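Local structure of alpha-galactosidase 1 (Saccharomyces cerevisiae, 3LRK) at residues A[204-209]-A[240-245]; A[209-214]-A[234-239]; A[259-264]-A[281-286]. The protein hydrolyses terminal, non-reducing alpha-D-galactose residues from alpha-D-galactosides such as galactose oligosaccharides, galactomannans and galactolipids. The protein carries 1 engineered substitution. All coordinates share one frame; numbering follows the deposited sequence.

Contact 1: A[204-209]-A[240-245]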
ATOM      1  N   TRP A 204      -2.187  17.691 -15.594  1.00 17.28           N
ATOM      2  CA  TRP A 204      -1.322  16.576 -15.177  1.00 17.31           C
ATOM      3  C   TRP A 204      -1.837  15.266 -15.741  1.00 17.38           C
ATOM      4  O   TRP A 204      -3.009  14.915 -15.573  1.00 17.10           O
ATOM      5  CB  TRP A 204      -1.214  16.485 -13.641  1.00 17.43           C
ATOM      6  CG  TRP A 204      -2.513  16.653 -12.951  1.00 17.33           C
ATOM      7  CD1 TRP A 204      -3.399  15.674 -12.629  1.00 17.78           C
ATOM      8  CD2 TRP A 204      -3.107  17.894 -12.521  1.00 17.56           C
ATOM      9  NE1 TRP A 204      -4.506  16.217 -12.011  1.00 18.74           N
ATOM     10  CE2 TRP A 204      -4.355  17.577 -11.937  1.00 19.06           C
ATOM     11  CE3 TRP A 204      -2.702  19.234 -12.566  1.00 17.02           C
ATOM     12  CZ2 TRP A 204      -5.213  18.556 -11.401  1.00 18.94           C
ATOM     13  CZ3 TRP A 204      -3.572  20.220 -12.037  1.00 18.90           C
ATOM     14  CH2 TRP A 204      -4.801  19.861 -11.458  1.00 18.12           C
ATOM     15  N   ARG A 205      -0.957  14.538 -16.423  1.00 17.96           N
ATOM     16  CA  ARG A 205      -1.264  13.170 -16.790  1.00 17.95           C
ATOM     17  C   ARG A 205      -1.569  12.420 -15.499  1.00 18.37           C
ATOM     18  O   ARG A 205      -0.903  12.636 -14.497  1.00 18.75           O
ATOM     19  CB  ARG A 205      -0.079  12.548 -17.530  1.00 18.46           C
ATOM     20  CG  ARG A 205       0.071  13.084 -18.977  1.00 17.63           C
ATOM     21  CD  ARG A 205      -0.852  12.324 -19.961  1.00 18.50           C
ATOM     22  NE  ARG A 205      -0.594  10.898 -19.819  1.00 19.95           N
ATOM     23  CZ  ARG A 205       0.423  10.252 -20.383  1.00 18.38           C
ATOM     24  NH1 ARG A 205       1.254  10.877 -21.219  1.00 17.42           N
ATOM     25  NH2 ARG A 205       0.585   8.968 -20.116  1.00 16.72           N
ATOM     26  N   MET A 206      -2.570  11.551 -15.517  1.00 18.02           N
ATOM     27  CA  MET A 206      -2.953  10.851 -14.300  1.00 18.22           C
ATOM     28  C   MET A 206      -2.815   9.346 -14.465  1.00 18.00           C
ATOM     29  O   MET A 206      -3.275   8.589 -13.615  1.00 17.29           O
ATOM     30  CB  MET A 206      -4.365  11.242 -13.854  1.00 17.98           C
ATOM     31  CG  MET A 206      -5.419  11.372 -14.988  1.00 19.16           C
ATOM     32  SD  MET A 206      -5.687   9.902 -16.019  1.00 20.19           S
ATOM     33  CE  MET A 206      -6.356   8.736 -14.827  1.00 17.92           C
ATOM     34  N   SER A 207      -2.207   8.925 -15.578  1.00 18.12           N
ATOM     35  CA  SER A 207      -1.999   7.497 -15.861  1.00 18.37           C
ATOM     36  C   SER A 207      -0.810   7.257 -16.796  1.00 19.10           C
ATOM     37  O   SER A 207      -0.281   8.197 -17.395  1.00 19.50           O
ATOM     38  CB  SER A 207      -3.266   6.867 -16.483  1.00 18.48           C
ATOM     39  OG  SER A 207      -3.393   7.200 -17.861  1.00 17.79           O
ATOM     40  N   GLY A 208      -0.414   5.987 -16.927  1.00 19.79           N
ATOM     41  CA  GLY A 208       0.516   5.551 -17.983  1.00 20.30           C
ATOM     42  C   GLY A 208      -0.095   5.784 -19.361  1.00 20.60           C
ATOM     43  O   GLY A 208      -1.298   6.044 -19.474  1.00 21.22           O
ATOM     44  N   ASP A 209       0.714   5.685 -20.412  1.00 20.80           N
ATOM     45  CA  ASP A 209       0.248   6.052 -21.761  1.00 20.85           C
ATOM     46  C   ASP A 209      -0.935   5.216 -22.215  1.00 20.68           C
ATOM     47  O   ASP A 209      -0.964   4.008 -22.009  1.00 20.22           O
ATOM     48  CB  ASP A 209       1.351   5.929 -22.810  1.00 21.10           C
ATOM     49  CG  ASP A 209       2.564   6.784 -22.511  1.00 22.87           C
ATOM     50  OD1 ASP A 209       2.525   7.627 -21.582  1.00 23.60           O
ATOM     51  OD2 ASP A 209       3.568   6.597 -23.229  1.00 24.47           O
ATOM     52  N   MET A 240     -10.607   2.350 -21.487  1.00 20.39           N
ATOM     53  CA  MET A 240     -11.432   2.109 -20.309  1.00 20.73           C
ATOM     54  C   MET A 240     -10.625   2.008 -19.023  1.00 20.40           C
ATOM     55  O   MET A 240     -11.106   2.402 -17.961  1.00 20.93           O
ATOM     56  CB  MET A 240     -12.273   0.835 -20.482  1.00 20.65           C
ATOM     57  CG  MET A 240     -13.440   0.950 -21.466  1.00 21.18           C
ATOM     58  SD  MET A 240     -14.578   2.309 -21.143  1.00 23.31           S
ATOM     59  CE  MET A 240     -15.187   1.937 -19.492  1.00 21.01           C
ATOM     60  N   ASN A 241      -9.415   1.453 -19.112  1.00 20.54           N
ATOM     61  CA  ASN A 241      -8.506   1.388 -17.966  1.00 20.42           C
ATOM     62  C   ASN A 241      -8.221   2.795 -17.451  1.00 20.25           C
ATOM     63  O   ASN A 241      -8.267   3.031 -16.245  1.00 19.82           O
ATOM     64  CB  ASN A 241      -7.197   0.663 -18.339  1.00 20.41           C
ATOM     65  CG  ASN A 241      -6.126   0.749 -17.240  1.00 20.87           C
ATOM     66  OD1 ASN A 241      -5.464   1.780 -17.074  1.00 20.51           O
ATOM     67  ND2 ASN A 241      -5.925  -0.354 -16.522  1.00 21.70           N
ATOM     68  N   ILE A 242      -7.970   3.726 -18.380  1.00 19.72           N
ATOM     69  CA  ILE A 242      -7.598   5.102 -18.046  1.00 20.01           C
ATOM     70  C   ILE A 242      -8.810   5.907 -17.573  1.00 20.01           C
ATOM     71  O   ILE A 242      -8.717   6.643 -16.590  1.00 19.58           O
ATOM     72  CB  ILE A 242      -6.853   5.792 -19.227  1.00 19.97           C
ATOM     73  CG1 ILE A 242      -5.444   5.185 -19.362  1.00 19.99           C
ATOM     74  CG2 ILE A 242      -6.768   7.306 -19.030  1.00 20.27           C
ATOM     75  CD1 ILE A 242      -4.732   5.541 -20.637  1.00 20.08           C
ATOM     76  N   LEU A 243      -9.947   5.743 -18.253  1.00 20.19           N
ATOM     77  CA  LEU A 243     -11.186   6.389 -17.808  1.00 20.47           C
ATOM     78  C   LEU A 243     -11.559   5.951 -16.386  1.00 20.34           C
ATOM     79  O   LEU A 243     -11.959   6.771 -15.562  1.00 20.29           O
ATOM     80  CB  LEU A 243     -12.348   6.088 -18.770  1.00 21.19           C
ATOM     81  CG  LEU A 243     -13.684   6.756 -18.425  1.00 20.59           C
ATOM     82  CD1 LEU A 243     -13.587   8.276 -18.517  1.00 21.11           C
ATOM     83  CD2 LEU A 243     -14.775   6.213 -19.342  1.00 21.88           C
ATOM     84  N   ASN A 244     -11.443   4.659 -16.118  1.00 20.24           N
ATOM     85  CA  ASN A 244     -11.727   4.110 -14.786  1.00 20.72           C
ATOM     86  C   ASN A 244     -10.814   4.670 -13.692  1.00 20.25           C
ATOM     87  O   ASN A 244     -11.274   5.019 -12.601  1.00 20.52           O
ATOM     88  CB  ASN A 244     -11.667   2.585 -14.815  1.00 20.58           C
ATOM     89  CG  ASN A 244     -12.895   1.962 -15.483  1.00 22.90           C
ATOM     90  OD1 ASN A 244     -13.863   2.650 -15.805  1.00 24.69           O
ATOM     91  ND2 ASN A 244     -12.849   0.657 -15.696  1.00 24.38           N
ATOM     92  N   LYS A 245      -9.523   4.745 -13.988  1.00 20.08           N
ATOM     93  CA  LYS A 245      -8.564   5.429 -13.114  1.00 19.65           C
ATOM     94  C   LYS A 245      -8.938   6.899 -12.849  1.00 19.89           C
ATOM     95  O   LYS A 245      -8.794   7.391 -11.722  1.00 19.52           O
ATOM     96  CB  LYS A 245      -7.151   5.310 -13.688  1.00 19.30           C
ATOM     97  CG  LYS A 245      -6.543   3.939 -13.461  1.00 18.22           C
ATOM     98  CD  LYS A 245      -5.287   3.749 -14.278  1.00 19.40           C
ATOM     99  CE  LYS A 245      -4.619   2.435 -13.929  1.00 17.31           C
ATOM    100  NZ  LYS A 245      -3.610   2.112 -14.980  1.00 18.24           N
TER
HETATM  101  O   HOH W   1      -1.342   3.632 -15.402  1.00 21.05           O

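Contact 2: A[209-214]-A[234-239]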
ATOM      1  N   ASP A 209       0.714   5.685 -20.412  1.00 20.80           N
ATOM      2  CA  ASP A 209       0.248   6.052 -21.761  1.00 20.85           C
ATOM      3  C   ASP A 209      -0.935   5.216 -22.215  1.00 20.68           C
ATOM      4  O   ASP A 209      -0.964   4.008 -22.009  1.00 20.22           O
ATOM      5  CB  ASP A 209       1.351   5.929 -22.810  1.00 21.10           C
ATOM      6  CG  ASP A 209       2.564   6.784 -22.511  1.00 22.87           C
ATOM      7  OD1 ASP A 209       2.525   7.627 -21.582  1.00 23.60           O
ATOM      8  OD2 ASP A 209       3.568   6.597 -23.229  1.00 24.47           O
ATOM      9  N   VAL A 210      -1.911   5.894 -22.815  1.00 20.52           N
ATOM     10  CA  VAL A 210      -3.003   5.254 -23.528  1.00 20.43           C
ATOM     11  C   VAL A 210      -2.493   4.566 -24.801  1.00 20.51           C
ATOM     12  O   VAL A 210      -1.412   4.882 -25.304  1.00 20.10           O
ATOM     13  CB  VAL A 210      -4.133   6.285 -23.869  1.00 20.01           C
ATOM     14  CG1 VAL A 210      -3.752   7.140 -25.074  1.00 20.21           C
ATOM     15  CG2 VAL A 210      -5.481   5.572 -24.106  1.00 20.30           C
ATOM     16  N   THR A 211      -3.279   3.608 -25.284  1.00 21.12           N
ATOM     17  CA  THR A 211      -3.042   2.960 -26.561  1.00 21.88           C
ATOM     18  C   THR A 211      -4.385   2.788 -27.270  1.00 22.23           C
ATOM     19  O   THR A 211      -5.443   2.950 -26.648  1.00 22.26           O
ATOM     20  CB  THR A 211      -2.289   1.598 -26.407  1.00 21.79           C
ATOM     21  OG1 THR A 211      -1.911   1.117 -27.704  1.00 21.99           O
ATOM     22  CG2 THR A 211      -3.148   0.551 -25.699  1.00 22.27           C
ATOM     23  N   ALA A 212      -4.340   2.492 -28.569  1.00 22.36           N
ATOM     24  CA  ALA A 212      -5.546   2.322 -29.374  1.00 22.81           C
ATOM     25  C   ALA A 212      -6.244   0.974 -29.112  1.00 22.76           C
ATOM     26  O   ALA A 212      -6.450   0.162 -30.026  1.00 22.95           O
ATOM     27  CB  ALA A 212      -5.225   2.510 -30.878  1.00 23.20           C
ATOM     28  N   GLU A 213      -6.598   0.750 -27.850  1.00 21.95           N
ATOM     29  CA  GLU A 213      -7.342  -0.426 -27.429  1.00 22.13           C
ATOM     30  C   GLU A 213      -8.420   0.060 -26.478  1.00 21.86           C
ATOM     31  O   GLU A 213      -8.144   0.883 -25.602  1.00 21.60           O
ATOM     32  CB  GLU A 213      -6.437  -1.412 -26.678  1.00 22.16           C
ATOM     33  CG  GLU A 213      -5.407  -2.135 -27.539  1.00 22.66           C
ATOM     34  CD  GLU A 213      -6.023  -3.176 -28.459  1.00 23.89           C
ATOM     35  OE1 GLU A 213      -7.195  -3.561 -28.256  1.00 24.22           O
ATOM     36  OE2 GLU A 213      -5.315  -3.620 -29.388  1.00 25.75           O
ATOM     37  N   PHE A 214      -9.643  -0.438 -26.640  1.00 21.61           N
ATOM     38  CA  PHE A 214     -10.747   0.087 -25.837  1.00 21.72           C
ATOM     39  C   PHE A 214     -10.786  -0.526 -24.435  1.00 21.70           C
ATOM     40  O   PHE A 214     -11.121   0.167 -23.480  1.00 22.19           O
ATOM     41  CB  PHE A 214     -12.091  -0.110 -26.546  1.00 21.77           C
ATOM     42  CG  PHE A 214     -13.194   0.758 -26.004  1.00 21.84           C
ATOM     43  CD1 PHE A 214     -13.212   2.130 -26.270  1.00 21.35           C
ATOM     44  CD2 PHE A 214     -14.216   0.210 -25.226  1.00 22.02           C
ATOM     45  CE1 PHE A 214     -14.233   2.944 -25.778  1.00 21.63           C
ATOM     46  CE2 PHE A 214     -15.241   1.018 -24.728  1.00 21.69           C
ATOM     47  CZ  PHE A 214     -15.243   2.389 -25.006  1.00 22.54           C
ATOM     48  N   GLY A 234       3.250   2.488 -15.949  1.00 20.09           N
ATOM     49  CA  GLY A 234       3.505   1.732 -17.172  1.00 19.95           C
ATOM     50  C   GLY A 234       2.964   2.444 -18.396  1.00 20.30           C
ATOM     51  O   GLY A 234       2.899   3.676 -18.427  1.00 19.73           O
ATOM     52  N   PHE A 235       2.565   1.659 -19.399  1.00 20.15           N
ATOM     53  CA  PHE A 235       1.978   2.185 -20.637  1.00 20.70           C
ATOM     54  C   PHE A 235       1.221   1.093 -21.395  1.00 21.12           C
ATOM     55  O   PHE A 235       1.069  -0.018 -20.881  1.00 20.57           O
ATOM     56  CB  PHE A 235       2.997   2.960 -21.513  1.00 20.22           C
ATOM     57  CG  PHE A 235       4.081   2.114 -22.167  1.00 21.13           C
ATOM     58  CD1 PHE A 235       4.598   2.499 -23.407  1.00 21.91           C
ATOM     59  CD2 PHE A 235       4.596   0.972 -21.563  1.00 19.15           C
ATOM     60  CE1 PHE A 235       5.610   1.750 -24.037  1.00 22.43           C
ATOM     61  CE2 PHE A 235       5.614   0.224 -22.177  1.00 20.52           C
ATOM     62  CZ  PHE A 235       6.115   0.611 -23.421  1.00 20.63           C
ATOM     63  N   HIS A 236       0.734   1.423 -22.597  1.00 21.36           N
ATOM     64  CA  HIS A 236      -0.226   0.568 -23.321  1.00 22.00           C
ATOM     65  C   HIS A 236      -1.473   0.265 -22.492  1.00 21.76           C
ATOM     66  O   HIS A 236      -2.049  -0.826 -22.559  1.00 21.66           O
ATOM     67  CB  HIS A 236       0.451  -0.706 -23.854  1.00 22.23           C
ATOM     68  CG  HIS A 236       1.489  -0.418 -24.886  1.00 23.78           C
ATOM     69  ND1 HIS A 236       1.205  -0.379 -26.234  1.00 24.15           N
ATOM     70  CD2 HIS A 236       2.797  -0.095 -24.764  1.00 24.06           C
ATOM     71  CE1 HIS A 236       2.302  -0.074 -26.902  1.00 24.00           C
ATOM     72  NE2 HIS A 236       3.282   0.111 -26.033  1.00 25.65           N
ATOM     73  N   CYS A 237      -1.894   1.266 -21.722  1.00 22.07           N
ATOM     74  CA  CYS A 237      -3.114   1.183 -20.935  1.00 22.21           C
ATOM     75  C   CYS A 237      -4.291   1.440 -21.870  1.00 21.97           C
ATOM     76  O   CYS A 237      -4.225   2.333 -22.703  1.00 22.41           O
ATOM     77  CB  CYS A 237      -3.092   2.228 -19.817  1.00 22.13           C
ATOM     78  SG  CYS A 237      -1.729   2.068 -18.636  1.00 22.06           S
ATOM     79  N   SER A 238      -5.348   0.646 -21.743  1.00 21.71           N
ATOM     80  CA  SER A 238      -6.535   0.797 -22.593  1.00 21.51           C
ATOM     81  C   SER A 238      -7.355   2.040 -22.241  1.00 21.21           C
ATOM     82  O   SER A 238      -7.203   2.616 -21.165  1.00 21.28           O
ATOM     83  CB  SER A 238      -7.431  -0.437 -22.507  1.00 21.37           C
ATOM     84  OG  SER A 238      -8.085  -0.480 -21.256  1.00 22.33           O
ATOM     85  N   ILE A 239      -8.225   2.436 -23.164  1.00 20.61           N
ATOM     86  CA  ILE A 239      -9.124   3.584 -22.987  1.00 20.33           C
ATOM     87  C   ILE A 239      -9.951   3.490 -21.687  1.00 20.42           C
ATOM     88  O   ILE A 239      -9.953   4.420 -20.878  1.00 19.98           O
ATOM     89  CB  ILE A 239     -10.000   3.771 -24.254  1.00 19.90           C
ATOM     90  CG1 ILE A 239      -9.129   4.321 -25.397  1.00 21.01           C
ATOM     91  CG2 ILE A 239     -11.219   4.670 -23.981  1.00 19.60           C
ATOM     92  CD1 ILE A 239      -9.630   3.988 -26.813  1.00 20.95           C
TER
HETATM   93  O   HOH W   2       0.852   3.304 -24.897  1.00 23.72           O

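Contact 3: A[259-264]-A[281-286]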
ATOM      1  N   ASN A 259      -7.169  17.135 -14.945  1.00 18.92           N
ATOM      2  CA  ASN A 259      -6.711  15.766 -15.153  1.00 19.49           C
ATOM      3  C   ASN A 259      -6.504  15.560 -16.656  1.00 19.93           C
ATOM      4  O   ASN A 259      -7.298  16.037 -17.471  1.00 20.01           O
ATOM      5  CB  ASN A 259      -7.740  14.766 -14.630  1.00 19.29           C
ATOM      6  CG  ASN A 259      -7.920  14.838 -13.113  1.00 19.34           C
ATOM      7  OD1 ASN A 259      -6.950  14.863 -12.362  1.00 20.72           O
ATOM      8  ND2 ASN A 259      -9.169  14.849 -12.666  1.00 17.69           N
ATOM      9  N   ASP A 260      -5.436  14.851 -17.008  1.00 19.61           N
ATOM     10  CA  ASP A 260      -5.055  14.624 -18.412  1.00 19.64           C
ATOM     11  C   ASP A 260      -5.055  13.117 -18.663  1.00 19.64           C
ATOM     12  O   ASP A 260      -4.233  12.381 -18.104  1.00 19.31           O
ATOM     13  CB  ASP A 260      -3.676  15.255 -18.651  1.00 19.62           C
ATOM     14  CG  ASP A 260      -3.159  15.105 -20.089  1.00 19.54           C
ATOM     15  OD1 ASP A 260      -3.798  14.456 -20.944  1.00 20.62           O
ATOM     16  OD2 ASP A 260      -2.069  15.647 -20.345  1.00 18.22           O
ATOM     17  N   LEU A 261      -5.998  12.662 -19.486  1.00 19.31           N
ATOM     18  CA  LEU A 261      -6.149  11.239 -19.803  1.00 19.45           C
ATOM     19  C   LEU A 261      -5.329  10.780 -21.041  1.00 19.43           C
ATOM     20  O   LEU A 261      -5.588   9.706 -21.602  1.00 19.13           O
ATOM     21  CB  LEU A 261      -7.634  10.870 -19.968  1.00 19.24           C
ATOM     22  CG  LEU A 261      -8.802  11.299 -19.054  1.00 21.67           C
ATOM     23  CD1 LEU A 261      -9.859  10.170 -18.924  1.00 20.57           C
ATOM     24  CD2 LEU A 261      -8.448  11.928 -17.687  1.00 19.53           C
ATOM     25  N   ASP A 262      -4.350  11.602 -21.436  1.00 19.17           N
ATOM     26  CA  ASP A 262      -3.397  11.344 -22.538  1.00 19.53           C
ATOM     27  C   ASP A 262      -4.013  11.697 -23.900  1.00 20.22           C
ATOM     28  O   ASP A 262      -5.209  11.935 -23.991  1.00 20.62           O
ATOM     29  CB  ASP A 262      -2.842   9.903 -22.503  1.00 19.77           C
ATOM     30  CG  ASP A 262      -1.519   9.756 -23.218  1.00 19.46           C
ATOM     31  OD1 ASP A 262      -0.959  10.757 -23.699  1.00 20.95           O
ATOM     32  OD2 ASP A 262      -1.018   8.617 -23.290  1.00 22.46           O
ATOM     33  N   ASN A 263      -3.185  11.768 -24.941  1.00 20.39           N
ATOM     34  CA  ASN A 263      -3.653  12.159 -26.272  1.00 21.08           C
ATOM     35  C   ASN A 263      -4.728  11.207 -26.805  1.00 21.70           C
ATOM     36  O   ASN A 263      -4.701  10.001 -26.528  1.00 21.69           O
ATOM     37  CB  ASN A 263      -2.496  12.219 -27.263  1.00 20.68           C
ATOM     38  CG  ASN A 263      -1.358  13.126 -26.813  1.00 21.89           C
ATOM     39  OD1 ASN A 263      -1.414  13.789 -25.763  1.00 24.97           O
ATOM     40  ND2 ASN A 263      -0.319  13.164 -27.617  1.00 20.16           N
ATOM     41  N   LEU A 264      -5.664  11.767 -27.563  1.00 22.13           N
ATOM     42  CA  LEU A 264      -6.738  11.016 -28.207  1.00 22.60           C
ATOM     43  C   LEU A 264      -6.203  10.051 -29.256  1.00 23.06           C
ATOM     44  O   LEU A 264      -5.313  10.399 -30.040  1.00 23.83           O
ATOM     45  CB  LEU A 264      -7.746  11.988 -28.851  1.00 22.43           C
ATOM     46  CG  LEU A 264      -8.534  12.828 -27.840  1.00 21.47           C
ATOM     47  CD1 LEU A 264      -9.072  14.146 -28.432  1.00 21.01           C
ATOM     48  CD2 LEU A 264      -9.653  11.991 -27.192  1.00 20.53           C
ATOM     49  N   SER A 281     -15.934  11.442 -26.576  1.00 21.07           N
ATOM     50  CA  SER A 281     -17.005  11.954 -25.713  1.00 21.43           C
ATOM     51  C   SER A 281     -16.644  11.891 -24.232  1.00 21.24           C
ATOM     52  O   SER A 281     -16.941  12.825 -23.484  1.00 20.97           O
ATOM     53  CB  SER A 281     -18.311  11.188 -25.936  1.00 21.20           C
ATOM     54  OG  SER A 281     -18.752  11.297 -27.280  1.00 23.31           O
ATOM     55  N   MET A 282     -16.016  10.792 -23.808  1.00 21.28           N
ATOM     56  CA  MET A 282     -15.662  10.642 -22.389  1.00 21.16           C
ATOM     57  C   MET A 282     -14.495  11.553 -21.963  1.00 21.16           C
ATOM     58  O   MET A 282     -14.552  12.165 -20.895  1.00 21.13           O
ATOM     59  CB  MET A 282     -15.445   9.173 -22.005  1.00 21.50           C
ATOM     60  CG  MET A 282     -16.750   8.328 -21.987  1.00 21.89           C
ATOM     61  SD  MET A 282     -18.152   9.099 -21.134  1.00 24.16           S
ATOM     62  CE  MET A 282     -17.442   9.234 -19.488  1.00 24.45           C
ATOM     63  N   TRP A 283     -13.474  11.670 -22.813  1.00 20.75           N
ATOM     64  CA  TRP A 283     -12.384  12.648 -22.613  1.00 20.62           C
ATOM     65  C   TRP A 283     -12.937  14.081 -22.546  1.00 20.79           C
ATOM     66  O   TRP A 283     -12.533  14.872 -21.685  1.00 20.80           O
ATOM     67  CB  TRP A 283     -11.321  12.536 -23.718  1.00 20.16           C
ATOM     68  CG  TRP A 283     -10.127  11.590 -23.465  1.00 20.08           C
ATOM     69  CD1 TRP A 283      -8.800  11.899 -23.627  1.00 20.46           C
ATOM     70  CD2 TRP A 283     -10.163  10.215 -23.028  1.00 20.82           C
ATOM     71  NE1 TRP A 283      -8.008  10.803 -23.326  1.00 20.36           N
ATOM     72  CE2 TRP A 283      -8.821   9.760 -22.956  1.00 19.78           C
ATOM     73  CE3 TRP A 283     -11.197   9.320 -22.693  1.00 20.51           C
ATOM     74  CZ2 TRP A 283      -8.488   8.454 -22.560  1.00 19.68           C
ATOM     75  CZ3 TRP A 283     -10.862   8.018 -22.293  1.00 21.03           C
ATOM     76  CH2 TRP A 283      -9.516   7.603 -22.225  1.00 19.46           C
ATOM     77  N   ALA A 284     -13.870  14.423 -23.436  1.00 21.00           N
ATOM     78  CA  ALA A 284     -14.513  15.741 -23.348  1.00 21.16           C
ATOM     79  C   ALA A 284     -15.224  15.928 -21.998  1.00 20.89           C
ATOM     80  O   ALA A 284     -15.046  16.951 -21.312  1.00 20.88           O
ATOM     81  CB  ALA A 284     -15.486  15.955 -24.509  1.00 21.13           C
ATOM     82  N   MET A 285     -16.016  14.928 -21.634  1.00 20.83           N
ATOM     83  CA  MET A 285     -16.917  14.997 -20.486  1.00 21.40           C
ATOM     84  C   MET A 285     -16.212  15.101 -19.130  1.00 21.27           C
ATOM     85  O   MET A 285     -16.744  15.708 -18.190  1.00 21.43           O
ATOM     86  CB  MET A 285     -17.819  13.771 -20.490  1.00 21.58           C
ATOM     87  CG  MET A 285     -19.130  13.967 -19.761  1.00 22.23           C
ATOM     88  SD  MET A 285     -19.868  12.372 -19.413  1.00 23.43           S
ATOM     89  CE  MET A 285     -18.519  11.647 -18.498  1.00 30.51           C
ATOM     90  N   VAL A 286     -15.027  14.495 -19.025  1.00 21.12           N
ATOM     91  CA  VAL A 286     -14.227  14.593 -17.799  1.00 20.71           C
ATOM     92  C   VAL A 286     -13.274  15.793 -17.821  1.00 21.10           C
ATOM     93  O   VAL A 286     -12.448  15.957 -16.916  1.00 20.92           O
ATOM     94  CB  VAL A 286     -13.464  13.271 -17.471  1.00 20.84           C
ATOM     95  CG1 VAL A 286     -14.439  12.111 -17.344  1.00 20.60           C
ATOM     96  CG2 VAL A 286     -12.393  12.957 -18.520  1.00 19.63           C
TER
HETATM   97  O   HOH W   3     -10.060  17.329 -15.775  1.00 18.18           O
HETATM   98  O   HOH W   4     -11.402  14.830 -14.703  1.00 24.07           O

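Contact 1: A[204-209]-A[240-245]
M206 and S207, just past strand 203-205, pack against I242 and K245 of helix 239-246. This is a strand-to-helix contact of the TIM barrel: the helix follows the strand in the chain and lies against the outside of the parallel sheet. No direct hydrogen bond crosses it, so shape does most of the work. The M206 chain is bent at every torsion (chi1 41°, with chi2 and chi3 also near +60°), and this hook carries CE over to the helix, where it lies 3.7 Å from K245 CB and also meets the carbonyl oxygen of I242. Its sulfur passes obliquely by the I242 branch methyl, with SD 4.1 Å from CG2. The S207 hydroxyl lies against the same isoleucine, OG 3.2 Å from I242 CG1. It has a polar partner as well, donating to G208 O at 2.9 Å, a bond that fixes its rotation. Next door, R205, a substrate-binding residue, uses one nitrogen twice: NH2 meets OD1 of D209, the proton donor, in the guanidinium plane and on the anti lone pair, with a straight 168° bond, and reaches S207 O at a tilt. K245 runs extended past S207 to a buried ammonium with three partners. NZ takes a lone pair of N241 OD1, in the carbonyl plane, at 2.8 Å, and C223 O is a second acceptor. The third is a water, 2.8 Å from K245 NZ and 3.0 Å from G208 N, which accepts from both and so bridges helix and loop.

Contact 2: A[209-214]-A[234-239]
The D209 carboxylate, its OD1 salt-bridged to R205, stands almost upright to the F235 ring, their planes 82° apart, while the two side chains touch lower down, CB to CB at 3.6 Å. One face of the F235 ring is taken by H236, whose CD2 sits over its centre; the H236 imidazole in turn has a water over one face and F235 CE2 at its edge, and T211 OG1 comes at it obliquely. That water joins V210 O to H236 N. Further along, F214, stacked on H460, crosses I239 at about a right angle, CE1 3.9 Å from CG2. The backbones run in roughly the same direction and form a single parallel bridge: C237 N gives to D209 O at 2.9 Å, and T211 N returns a weak bond to C237 O. I239 N donates almost straight (173°) to E213 O. Trimming I239 to an alanine would probably open a gap beside the F214 ring and V210 CG2. S238 caps helix 239-246 through N241 N, and C237 is tied to C221 by a disulfide. The pairing belongs to the loop after strand 203-205 at the catalytic end of the TIM barrel and holds the backbone of the proton donor.

Contact 3: A[259-264]-A[281-286]
L261 lays its CB over the face of the W283 indole, 3.7 Å from the centroid of the five-membered ring and 28° off its normal. This is the tight part of the contact. The CH-pi approach is offset toward the rim of the ring, near NE1 and CE2, while the rest of the leucine leans across the indole obliquely until CD1 meets V286 CG2 at 3.8 Å, roughly at a right angle. L264 slides past the tryptophan in the opposite sense, its CD2 3.7 Å from W283 CD1. Turned to an unusual chi1 of -91°, W283 points the pyrrole nitrogen at the loop beyond strand 258-260. There NE1 gives its hydrogen mainly to D262 O, 3.1 Å away and practically in the ring plane, with a weaker branch to L261 O at 3.2 Å.

The other side is looser and hydrated, although still buried. N259 and V286, just past the end of helix 273-285, do not touch; two waters link them. One accepts from N259 ND2 at 3.0 Å and donates to V286 O at 2.7 Å; the second lies between N259 N and the same carbonyl, with weaker and less certain links. A water-mediated join thus stands beside an aromatic one, between a barrel strand and the helix that follows it.

The loop itself is shaped by an Asx turn, D260 OD1 receiving D262 N from above the carboxylate plane. The D262 carboxylate accepts from V210 N and lies near D209, with a long, weak ion pair to R205. Chemically, then, W283 holds the backbone of a residue whose carboxylate also bonds a bound glycerol beside the proton donor; the indole probably steadies that loop.

Overall arrangement
Following the chain, strand 203-205 leads into the long loop that carries the proton donor and ends at helix 239-246. Contact 1 closes that whole excursion by setting 204-209 against 240-245. Contact 2 sits within it, drawing 209-214 and 234-239 together and sharing D209 with contact 1. From I242, CD1 reaches both V210 and C237, so the two contacts touch through I242. Contact 3 comes later, in series, closing the shorter passage from strand 258-260 to helix 273-285. Strands 203-205 and 258-260 are neighbours in the barrel sheet, bonded through W204 and D260, and the loops of contacts 2 and 3 meet at V210 and D262, beside the active site.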